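Local coordinates for LP1413 - SCCmec type IV-encoded DNA binding protein (Staphylococcus aureus, PDB 6BTC) that binds single-stranded DNA and is encoded by type IV staphylococcal cassette chromosome mec elements, at residues E9-F14 and F28-L33; A17-Q22 and A54-Y59; K66-K71 and L76-G81. All coordinates share one frame; numbering follows the deposited sequence.

Overall arrangement
The order helix, short strand, two helices and beta hairpin, with strand 27-28 pairing with strand 74-79, is consistent with a winged-helix topology, and the three contacts sample its parts. Contacts 1 and 2 lie near the centre of the chain, about 8 Å apart between centres, and both use helix 6-21: residues 9-14 meet the short helix 30-34, whereas residues 17-22 face the later part of helix 43-59. Both are small and partly buried, made largely by aromatic and aliphatic side chains, one of them against a backbone carbonyl. Contact 3 joins the hairpin strands at the surface, buries far more area and depends on backbone hydrogen bonds. Phe28 O, bonded to Tyr77 N, joins contact 1 to contact 3.

Contact 1 of 3, residues E9-F14 and F28-L33; sequences EKLYNF and FTYGEL
In the helical part of a winged-helix-like topology, Leu11 and Phe14 of helix 6-21 meet Tyr30 and Leu33 at the start of the second helix, 30-34. Two points of touch carry the contact. At the first, the CD2 methyl of Leu11 lies 3.8 Å from the phenol oxygen OH of Tyr30, the leucine branch and the tyrosine crossing at a slant. The Tyr30 side chain swings out with CG opposite its backbone N (chi1 168°), which carries the far end of the ring across to the first helix. The hydroxyl also makes a weak hydrogen bond to Gln46 O of helix 43-59, so it has a polar partner besides the methyl group. At the second point, the Phe14 ring presents its edge to the backbone of Leu33: CE2 is 3.4 Å from Leu33 O, which lies in the ring plane, so a C-H edge rather than the pi face meets the carbonyl. Leu33 itself packs on Ile15, Lys18 and Ser19, further along helix 6-21. The beginning of helix 30-34 is fixed by Thr29 and Glu32. Glu32 N donates to Thr29 OG1 at 3.2 Å, and Thr29 N donates to Glu32 OE1 at 3.2 Å, approaching from above the carboxylate plane. The other carboxylate oxygen, OE2, forms a salt bridge with Lys71 of the hairpin, linking this helix start to the strands. The reciprocal pair of bonds between Thr29 and Glu32 is a capping box, here at the N-terminus of the second helix of a winged-helix-like domain.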
loop_
_atom_site.group_PDB
_atom_site.type_symbol
_atom_site.label_atom_id
_atom_site.label_comp_id
_atom_site.label_asym_id
_atom_site.label_seq_id
_atom_site.Cartn_x
_atom_site.Cartn_y
_atom_site.Cartn_z
ATOM N N GLU A 9 -9.345 -4.148 -7.945
ATOM C CA GLU A 9 -10.010 -4.056 -6.653
ATOM C C GLU A 9 -9.486 -5.113 -5.694
ATOM O O GLU A 9 -9.311 -4.844 -4.501
ATOM C CB GLU A 9 -11.523 -4.205 -6.811
ATOM C CG GLU A 9 -12.192 -3.123 -7.650
ATOM C CD GLU A 9 -12.245 -1.766 -6.956
ATOM O OE1 GLU A 9 -12.212 -1.723 -5.703
ATOM O OE2 GLU A 9 -12.323 -0.743 -7.680
ATOM N N LYS A 10 -9.241 -6.328 -6.194
ATOM C CA LYS A 10 -8.813 -7.417 -5.319
ATOM C C LYS A 10 -7.395 -7.184 -4.820
ATOM O O LYS A 10 -7.119 -7.329 -3.627
ATOM C CB LYS A 10 -8.910 -8.761 -6.048
ATOM C CG LYS A 10 -10.331 -9.303 -6.181
ATOM C CD LYS A 10 -10.351 -10.672 -6.862
ATOM C CE LYS A 10 -11.773 -11.165 -7.113
ATOM N NZ LYS A 10 -11.801 -12.465 -7.843
ATOM N N LEU A 11 -6.480 -6.841 -5.723
ATOM C CA LEU A 11 -5.118 -6.545 -5.308
ATOM C C LEU A 11 -5.075 -5.344 -4.361
ATOM O O LEU A 11 -4.344 -5.364 -3.364
ATOM C CB LEU A 11 -4.241 -6.300 -6.537
ATOM C CG LEU A 11 -2.830 -5.780 -6.248
ATOM C CD1 LEU A 11 -2.069 -6.752 -5.364
ATOM C CD2 LEU A 11 -2.053 -5.542 -7.515
ATOM N N TYR A 12 -5.856 -4.293 -4.652
ATOM C CA TYR A 12 -5.869 -3.109 -3.796
ATOM C C TYR A 12 -6.391 -3.440 -2.400
ATOM O O TYR A 12 -5.786 -3.057 -1.393
ATOM C CB TYR A 12 -6.710 -2.004 -4.443
ATOM C CG TYR A 12 -7.013 -0.836 -3.521
ATOM C CD1 TYR A 12 -6.148 0.246 -3.420
ATOM C CD2 TYR A 12 -8.167 -0.825 -2.752
ATOM C CE1 TYR A 12 -6.430 1.313 -2.575
ATOM C CE2 TYR A 12 -8.459 0.226 -1.902
ATOM C CZ TYR A 12 -7.590 1.292 -1.815
ATOM O OH TYR A 12 -7.901 2.332 -0.955
ATOM N N ASN A 13 -7.530 -4.132 -2.315
ATOM C CA ASN A 13 -8.036 -4.540 -1.008
ATOM C C ASN A 13 -6.969 -5.289 -0.216
ATOM O O ASN A 13 -6.878 -5.148 1.009
ATOM C CB ASN A 13 -9.281 -5.414 -1.155
ATOM C CG ASN A 13 -10.437 -4.700 -1.849
ATOM O OD1 ASN A 13 -10.571 -3.480 -1.785
ATOM N ND2 ASN A 13 -11.287 -5.479 -2.514
ATOM N N PHE A 14 -6.146 -6.087 -0.902
ATOM C CA PHE A 14 -5.106 -6.848 -0.216
ATOM C C PHE A 14 -3.991 -5.931 0.261
ATOM O O PHE A 14 -3.521 -6.051 1.396
ATOM C CB PHE A 14 -4.523 -7.930 -1.137
ATOM C CG PHE A 14 -3.228 -8.517 -0.626
ATOM C CD1 PHE A 14 -3.228 -9.441 0.407
ATOM C CD2 PHE A 14 -2.018 -8.130 -1.160
ATOM C CE1 PHE A 14 -2.036 -9.968 0.890
ATOM C CE2 PHE A 14 -0.820 -8.656 -0.679
ATOM C CZ PHE A 14 -0.838 -9.578 0.346
ATOM N N PHE A 28 8.364 -0.278 4.885
ATOM C CA PHE A 28 7.961 -1.104 3.755
ATOM C C PHE A 28 7.731 -0.229 2.527
ATOM O O PHE A 28 7.491 0.981 2.632
ATOM C CB PHE A 28 6.700 -1.903 4.075
ATOM C CG PHE A 28 5.492 -1.046 4.341
ATOM C CD1 PHE A 28 5.254 -0.545 5.608
ATOM C CD2 PHE A 28 4.603 -0.738 3.325
ATOM C CE1 PHE A 28 4.152 0.245 5.868
ATOM C CE2 PHE A 28 3.500 0.058 3.572
ATOM C CZ PHE A 28 3.272 0.550 4.845
ATOM N N THR A 29 7.820 -0.867 1.363
ATOM C CA THR A 29 7.446 -0.289 0.077
ATOM C C THR A 29 6.236 -1.013 -0.499
ATOM O O THR A 29 5.846 -2.102 -0.057
ATOM C CB THR A 29 8.581 -0.381 -0.940
ATOM O OG1 THR A 29 8.735 -1.747 -1.351
ATOM C CG2 THR A 29 9.878 0.134 -0.363
ATOM N N TYR A 30 5.647 -0.391 -1.519
ATOM C CA TYR A 30 4.527 -1.017 -2.212
ATOM C C TYR A 30 4.933 -2.360 -2.813
ATOM O O TYR A 30 4.184 -3.341 -2.722
ATOM C CB TYR A 30 4.001 -0.088 -3.306
ATOM C CG TYR A 30 3.044 -0.778 -4.242
ATOM C CD1 TYR A 30 1.767 -1.108 -3.823
ATOM C CD2 TYR A 30 3.424 -1.119 -5.535
ATOM C CE1 TYR A 30 0.883 -1.742 -4.660
ATOM C CE2 TYR A 30 2.546 -1.759 -6.388
ATOM C CZ TYR A 30 1.280 -2.068 -5.944
ATOM O OH TYR A 30 0.397 -2.704 -6.771
ATOM N N GLY A 31 6.109 -2.419 -3.445
ATOM C CA GLY A 31 6.539 -3.643 -4.094
ATOM C C GLY A 31 6.773 -4.784 -3.126
ATOM O O GLY A 31 6.558 -5.947 -3.470
ATOM N N GLU A 32 7.217 -4.478 -1.905
ATOM C CA GLU A 32 7.377 -5.530 -0.908
ATOM C C GLU A 32 6.033 -6.141 -0.542
ATOM O O GLU A 32 5.919 -7.363 -0.397
ATOM C CB GLU A 32 8.083 -4.979 0.324
ATOM C CG GLU A 32 9.553 -4.697 0.064
ATOM C CD GLU A 32 10.217 -3.929 1.183
ATOM O OE1 GLU A 32 9.511 -3.521 2.136
ATOM O OE2 GLU A 32 11.448 -3.740 1.102
ATOM N N LEU A 33 4.996 -5.311 -0.416
ATOM C CA LEU A 33 3.673 -5.841 -0.116
ATOM C C LEU A 33 3.086 -6.551 -1.322
ATOM O O LEU A 33 2.396 -7.565 -1.180
ATOM C CB LEU A 33 2.739 -4.720 0.330
ATOM C CG LEU A 33 3.171 -3.851 1.509
ATOM C CD1 LEU A 33 2.092 -2.832 1.805
ATOM C CD2 LEU A 33 3.444 -4.705 2.723
#

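Contact 2 of 3, residues A17-Q22 and A54-Y59; sequences AKSFQQ and AYWIKY
The indole of Trp56 points its six-membered ring at helix 6-21 and is met at its edge, near the ring plane, by CE2 of Phe20. That atom lies 3.6 Å from Trp56 CH2 and 3.7 Å from Trp56 CZ2, so one corner of the phenyl ring rests against the outer rim of the indole. The two ring planes are inclined at 64° and the centroids of the Phe20 ring and the Trp56 six-membered ring are 5.8 Å apart, a slanted aromatic meeting that is neither a parallel stack nor a T-shaped pair. Ser19 approaches the same end of the indole obliquely, its OG 4.1 Å from both CH2 and CZ3 of Trp56. This hydroxyl is turned back to its own helix, with chi1 at 71° placing OG between the backbone N and carbonyl carbon, and it hydrogen-bonds to Ile16 O. The buried serine oxygen is thereby satisfied, while its approach to the tryptophan remains one of packing. Trp56 itself extends away from helix 43-59 with CG opposite the backbone N (chi1 169°), carrying the large ring across to helix 6-21, where it also touches Tyr12 and Ile16, with Leu63 of a loop alongside. Phe20 continues the aromatic cluster by meeting Phe65 edge-to-face, and its backbone oxygen, like that of Gln22, accepts a hydrogen bond from Lys79 NZ. The contact lies between the last turns of helix 6-21 and the later part of helix 43-59, closest at Ser19 and Ile57, with Leu33 of helix 30-34 beside Ser19 and Phe65 at the start of strand 65-71.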
loop_
_atom_site.group_PDB
_atom_site.type_symbol
_atom_site.label_atom_id
_atom_site.label_comp_id
_atom_site.label_asym_id
_atom_site.label_seq_id
_atom_site.Cartn_x
_atom_site.Cartn_y
_atom_site.Cartn_z
ATOM N N ALA A 17 -5.072 -3.959 3.405
ATOM C CA ALA A 17 -5.077 -4.800 4.595
ATOM C C ALA A 17 -3.656 -5.143 5.023
ATOM O O ALA A 17 -3.300 -5.019 6.199
ATOM C CB ALA A 17 -5.884 -6.066 4.317
ATOM N N LYS A 18 -2.817 -5.539 4.065
ATOM C CA LYS A 18 -1.443 -5.901 4.387
ATOM C C LYS A 18 -0.667 -4.715 4.966
ATOM O O LYS A 18 0.194 -4.905 5.829
ATOM C CB LYS A 18 -0.753 -6.450 3.136
ATOM C CG LYS A 18 0.533 -7.221 3.390
ATOM C CD LYS A 18 0.291 -8.578 4.067
ATOM C CE LYS A 18 1.628 -9.292 4.364
ATOM N NZ LYS A 18 1.476 -10.585 5.108
ATOM N N SER A 19 -0.947 -3.490 4.516
ATOM C CA SER A 19 -0.257 -2.339 5.093
ATOM C C SER A 19 -0.652 -2.141 6.555
ATOM O O SER A 19 0.204 -1.889 7.406
ATOM C CB SER A 19 -0.554 -1.080 4.282
ATOM O OG SER A 19 -1.906 -0.693 4.490
ATOM N N PHE A 20 -1.937 -2.285 6.875
ATOM C CA PHE A 20 -2.365 -2.116 8.261
ATOM C C PHE A 20 -1.796 -3.198 9.169
ATOM O O PHE A 20 -1.598 -2.953 10.363
ATOM C CB PHE A 20 -3.889 -2.130 8.364
ATOM C CG PHE A 20 -4.546 -0.804 8.068
ATOM C CD1 PHE A 20 -4.659 0.170 9.050
ATOM C CD2 PHE A 20 -5.082 -0.545 6.816
ATOM C CE1 PHE A 20 -5.285 1.385 8.784
ATOM C CE2 PHE A 20 -5.706 0.667 6.544
ATOM C CZ PHE A 20 -5.811 1.629 7.531
ATOM N N GLN A 21 -1.538 -4.392 8.633
ATOM C CA GLN A 21 -0.989 -5.490 9.419
ATOM C C GLN A 21 0.489 -5.322 9.719
ATOM O O GLN A 21 1.018 -6.035 10.571
ATOM C CB GLN A 21 -1.190 -6.822 8.693
ATOM C CG GLN A 21 -2.611 -7.287 8.677
ATOM C CD GLN A 21 -2.783 -8.624 7.971
ATOM O OE1 GLN A 21 -1.839 -9.412 7.851
ATOM N NE2 GLN A 21 -3.993 -8.880 7.493
ATOM N N GLN A 22 1.166 -4.426 9.034
ATOM C CA GLN A 22 2.550 -4.144 9.364
ATOM C C GLN A 22 2.671 -3.824 10.851
ATOM O O GLN A 22 1.824 -3.105 11.401
ATOM C CB GLN A 22 3.065 -2.971 8.531
ATOM C CG GLN A 22 3.216 -3.313 7.071
ATOM C CD GLN A 22 4.277 -4.375 6.840
ATOM O OE1 GLN A 22 5.450 -4.202 7.213
ATOM N NE2 GLN A 22 3.870 -5.487 6.239
ATOM N N ALA A 54 -0.387 4.776 -3.420
ATOM C CA ALA A 54 0.482 5.884 -3.066
ATOM C C ALA A 54 -0.304 7.148 -2.740
ATOM O O ALA A 54 0.160 7.971 -1.942
ATOM C CB ALA A 54 1.459 6.147 -4.206
ATOM N N TYR A 55 -1.491 7.321 -3.331
ATOM C CA TYR A 55 -2.279 8.523 -3.099
ATOM C C TYR A 55 -3.290 8.332 -1.979
ATOM O O TYR A 55 -3.590 9.285 -1.247
ATOM C CB TYR A 55 -2.957 8.963 -4.413
ATOM C CG TYR A 55 -1.984 9.721 -5.312
ATOM C CD1 TYR A 55 -1.028 9.051 -6.058
ATOM C CD2 TYR A 55 -1.987 11.109 -5.361
ATOM C CE1 TYR A 55 -0.115 9.734 -6.839
ATOM C CE2 TYR A 55 -1.073 11.806 -6.145
ATOM C CZ TYR A 55 -0.140 11.114 -6.878
ATOM O OH TYR A 55 0.772 11.793 -7.665
ATOM N N TRP A 56 -3.790 7.111 -1.805
ATOM C CA TRP A 56 -4.585 6.795 -0.626
ATOM C C TRP A 56 -3.809 7.102 0.645
ATOM O O TRP A 56 -4.328 7.720 1.581
ATOM C CB TRP A 56 -4.966 5.322 -0.656
ATOM C CG TRP A 56 -5.562 4.828 0.599
ATOM C CD1 TRP A 56 -6.833 5.035 1.037
ATOM C CD2 TRP A 56 -4.917 4.027 1.595
ATOM N NE1 TRP A 56 -7.024 4.412 2.246
ATOM C CE2 TRP A 56 -5.860 3.783 2.607
ATOM C CE3 TRP A 56 -3.634 3.488 1.724
ATOM C CZ2 TRP A 56 -5.563 3.019 3.733
ATOM C CZ3 TRP A 56 -3.346 2.731 2.837
ATOM C CH2 TRP A 56 -4.300 2.509 3.828
ATOM N N ILE A 57 -2.551 6.679 0.681
ATOM C CA ILE A 57 -1.770 6.735 1.904
ATOM C C ILE A 57 -1.314 8.160 2.164
ATOM O O ILE A 57 -1.186 8.579 3.317
ATOM C CB ILE A 57 -0.595 5.740 1.783
ATOM C CG1 ILE A 57 -0.052 5.333 3.154
ATOM C CG2 ILE A 57 0.501 6.300 0.906
ATOM C CD1 ILE A 57 0.893 4.122 3.093
ATOM N N LYS A 58 -1.103 8.934 1.109
ATOM C CA LYS A 58 -0.551 10.270 1.245
ATOM C C LYS A 58 -1.601 11.349 1.488
ATOM O O LYS A 58 -1.236 12.440 1.935
ATOM C CB LYS A 58 0.245 10.627 -0.009
ATOM C CG LYS A 58 0.894 11.996 0.049
ATOM C CD LYS A 58 1.773 12.229 -1.163
ATOM C CE LYS A 58 2.417 13.606 -1.111
ATOM N NZ LYS A 58 3.330 13.843 -2.267
ATOM N N TYR A 59 -2.884 11.080 1.217
ATOM C CA TYR A 59 -3.913 12.112 1.264
ATOM C C TYR A 59 -5.136 11.702 2.056
ATOM O O TYR A 59 -6.062 12.506 2.189
ATOM C CB TYR A 59 -4.344 12.512 -0.158
ATOM C CG TYR A 59 -3.263 13.239 -0.923
ATOM C CD1 TYR A 59 -2.861 14.507 -0.539
ATOM C CD2 TYR A 59 -2.645 12.660 -2.016
ATOM C CE1 TYR A 59 -1.864 15.192 -1.226
ATOM C CE2 TYR A 59 -1.640 13.332 -2.711
ATOM C CZ TYR A 59 -1.263 14.605 -2.305
ATOM O OH TYR A 59 -0.275 15.284 -2.973
#

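Contact 3 of 3, residues K66-K71 and L76-G81; sequences KIVGTK and LYQKIG
With CG1 anti to the carbonyl carbon (chi1 -67°) and CG2 between the backbone N and the carbonyl carbon, Val68 turns its two methyls to different partners: CG1 lies 3.6 Å from Gln78 OE1, and CG2 packs 3.8 Å from Leu76 CG. Gln78 runs extended, CG anti to the backbone N (chi1 178°), alongside Lys66, whose CE comes within 3.4 Å of the same OE1; the amide nitrogen NE2 is held by Gly25 O. The lysine's chain crosses Ile80 CG2 at roughly a right angle. Strands 65-71 and 74-79 form the antiparallel beta hairpin in the wing position of a winged-helix-like topology. Lys66 and Gln78 make a hydrogen-bonded pair: Lys66 N donates to Gln78 O at 3.0 Å, Gln78 N to Lys66 O at 2.9 Å. Between Ile67 and Gly69 a beta bulge shifts the register by one, so that Val68 and Gly69 both face Leu76: its O accepts from Val68 N at 2.9 Å and its N donates to Gly69 O from 44° out of the carbonyl plane. Ile67 and Tyr77 lie side by side on the other face, Ile67 CG1 3.8 Å from Tyr77 CE1, and the tyrosine packs onward against Ala54 and Ile57 of helix 43-59.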
loop_
_atom_site.group_PDB
_atom_site.type_symbol
_atom_site.label_atom_id
_atom_site.label_comp_id
_atom_site.label_asym_id
_atom_site.label_seq_id
_atom_site.Cartn_x
_atom_site.Cartn_y
_atom_site.Cartn_z
ATOM N N LYS A 66 3.516 6.972 7.618
ATOM C CA LYS A 66 4.159 8.169 7.119
ATOM C C LYS A 66 5.280 7.765 6.176
ATOM O O LYS A 66 5.728 6.615 6.160
ATOM C CB LYS A 66 4.693 9.036 8.263
ATOM C CG LYS A 66 5.884 8.461 8.985
ATOM C CD LYS A 66 6.202 9.271 10.239
ATOM C CE LYS A 66 7.392 8.694 11.009
ATOM N NZ LYS A 66 7.629 9.428 12.299
ATOM N N ILE A 67 5.727 8.734 5.389
ATOM C CA ILE A 67 6.831 8.550 4.459
ATOM C C ILE A 67 8.119 8.910 5.179
ATOM O O ILE A 67 8.195 9.954 5.841
ATOM C CB ILE A 67 6.636 9.426 3.207
ATOM C CG1 ILE A 67 5.331 9.062 2.503
ATOM C CG2 ILE A 67 7.815 9.283 2.259
ATOM C CD1 ILE A 67 4.981 9.987 1.350
ATOM N N VAL A 68 9.139 8.060 5.049
ATOM C CA VAL A 68 10.386 8.241 5.786
ATOM C C VAL A 68 11.598 8.379 4.883
ATOM O O VAL A 68 12.674 8.749 5.374
ATOM C CB VAL A 68 10.620 7.098 6.802
ATOM C CG1 VAL A 68 9.590 7.162 7.898
ATOM C CG2 VAL A 68 10.580 5.744 6.132
ATOM N N GLY A 69 11.466 8.119 3.594
ATOM C CA GLY A 69 12.603 8.137 2.688
ATOM C C GLY A 69 12.276 7.365 1.421
ATOM O O GLY A 69 11.119 7.278 1.016
ATOM N N THR A 70 13.312 6.800 0.823
ATOM C CA THR A 70 13.146 5.976 -0.362
ATOM C C THR A 70 13.983 4.717 -0.208
ATOM O O THR A 70 14.950 4.679 0.558
ATOM C CB THR A 70 13.570 6.708 -1.640
ATOM O OG1 THR A 70 14.975 6.963 -1.578
ATOM C CG2 THR A 70 12.826 8.025 -1.786
ATOM N N LYS A 71 13.614 3.691 -0.977
ATOM C CA LYS A 71 14.325 2.418 -0.979
ATOM C C LYS A 71 14.199 1.812 -2.365
ATOM O O LYS A 71 13.086 1.513 -2.807
ATOM C CB LYS A 71 13.748 1.476 0.074
ATOM C CG LYS A 71 14.516 0.194 0.290
ATOM C CD LYS A 71 13.751 -0.715 1.252
ATOM C CE LYS A 71 14.527 -1.978 1.580
ATOM N NZ LYS A 71 13.769 -2.847 2.535
ATOM N N LEU A 76 9.609 4.881 0.657
ATOM C CA LEU A 76 9.678 4.054 1.857
ATOM C C LEU A 76 8.668 4.566 2.881
ATOM O O LEU A 76 8.743 5.724 3.308
ATOM C CB LEU A 76 11.085 4.063 2.445
ATOM C CG LEU A 76 11.330 3.067 3.588
ATOM C CD1 LEU A 76 11.099 1.615 3.140
ATOM C CD2 LEU A 76 12.737 3.222 4.115
ATOM N N TYR A 77 7.733 3.711 3.263
ATOM C CA TYR A 77 6.747 4.029 4.280
ATOM C C TYR A 77 7.128 3.403 5.620
ATOM O O TYR A 77 7.968 2.503 5.703
ATOM C CB TYR A 77 5.359 3.539 3.865
ATOM C CG TYR A 77 4.903 4.059 2.519
ATOM C CD1 TYR A 77 4.379 5.339 2.385
ATOM C CD2 TYR A 77 4.983 3.262 1.384
ATOM C CE1 TYR A 77 3.957 5.811 1.161
ATOM C CE2 TYR A 77 4.564 3.728 0.153
ATOM C CZ TYR A 77 4.054 4.999 0.048
ATOM O OH TYR A 77 3.638 5.465 -1.177
ATOM N N GLN A 78 6.494 3.905 6.677
ATOM C CA GLN A 78 6.640 3.346 8.009
ATOM C C GLN A 78 5.282 3.314 8.676
ATOM O O GLN A 78 4.556 4.313 8.657
ATOM C CB GLN A 78 7.617 4.163 8.860
ATOM C CG GLN A 78 7.758 3.631 10.279
ATOM C CD GLN A 78 8.821 4.363 11.066
ATOM O OE1 GLN A 78 8.891 5.591 11.060
ATOM N NE2 GLN A 78 9.667 3.607 11.737
ATOM N N LYS A 79 4.922 2.147 9.203
ATOM C CA LYS A 79 3.780 2.023 10.094
ATOM C C LYS A 79 4.112 2.680 11.435
ATOM O O LYS A 79 5.152 2.396 12.036
ATOM C CB LYS A 79 3.439 0.552 10.281
ATOM C CG LYS A 79 2.310 0.248 11.237
ATOM C CD LYS A 79 0.962 0.381 10.574
ATOM C CE LYS A 79 -0.142 0.186 11.574
ATOM N NZ LYS A 79 -0.145 -1.188 12.129
ATOM N N ILE A 80 3.239 3.569 11.899
ATOM C CA ILE A 80 3.477 4.310 13.127
ATOM C C ILE A 80 2.366 3.986 14.108
ATOM O O ILE A 80 1.365 3.356 13.774
ATOM C CB ILE A 80 3.581 5.831 12.901
ATOM C CG1 ILE A 80 2.246 6.402 12.414
ATOM C CG2 ILE A 80 4.680 6.133 11.890
ATOM C CD1 ILE A 80 2.220 7.922 12.363
ATOM N N GLY A 81 2.548 4.458 15.325
ATOM C CA GLY A 81 1.679 4.057 16.398
ATOM C C GLY A 81 0.337 4.753 16.351
ATOM O O GLY A 81 0.211 5.922 15.980
#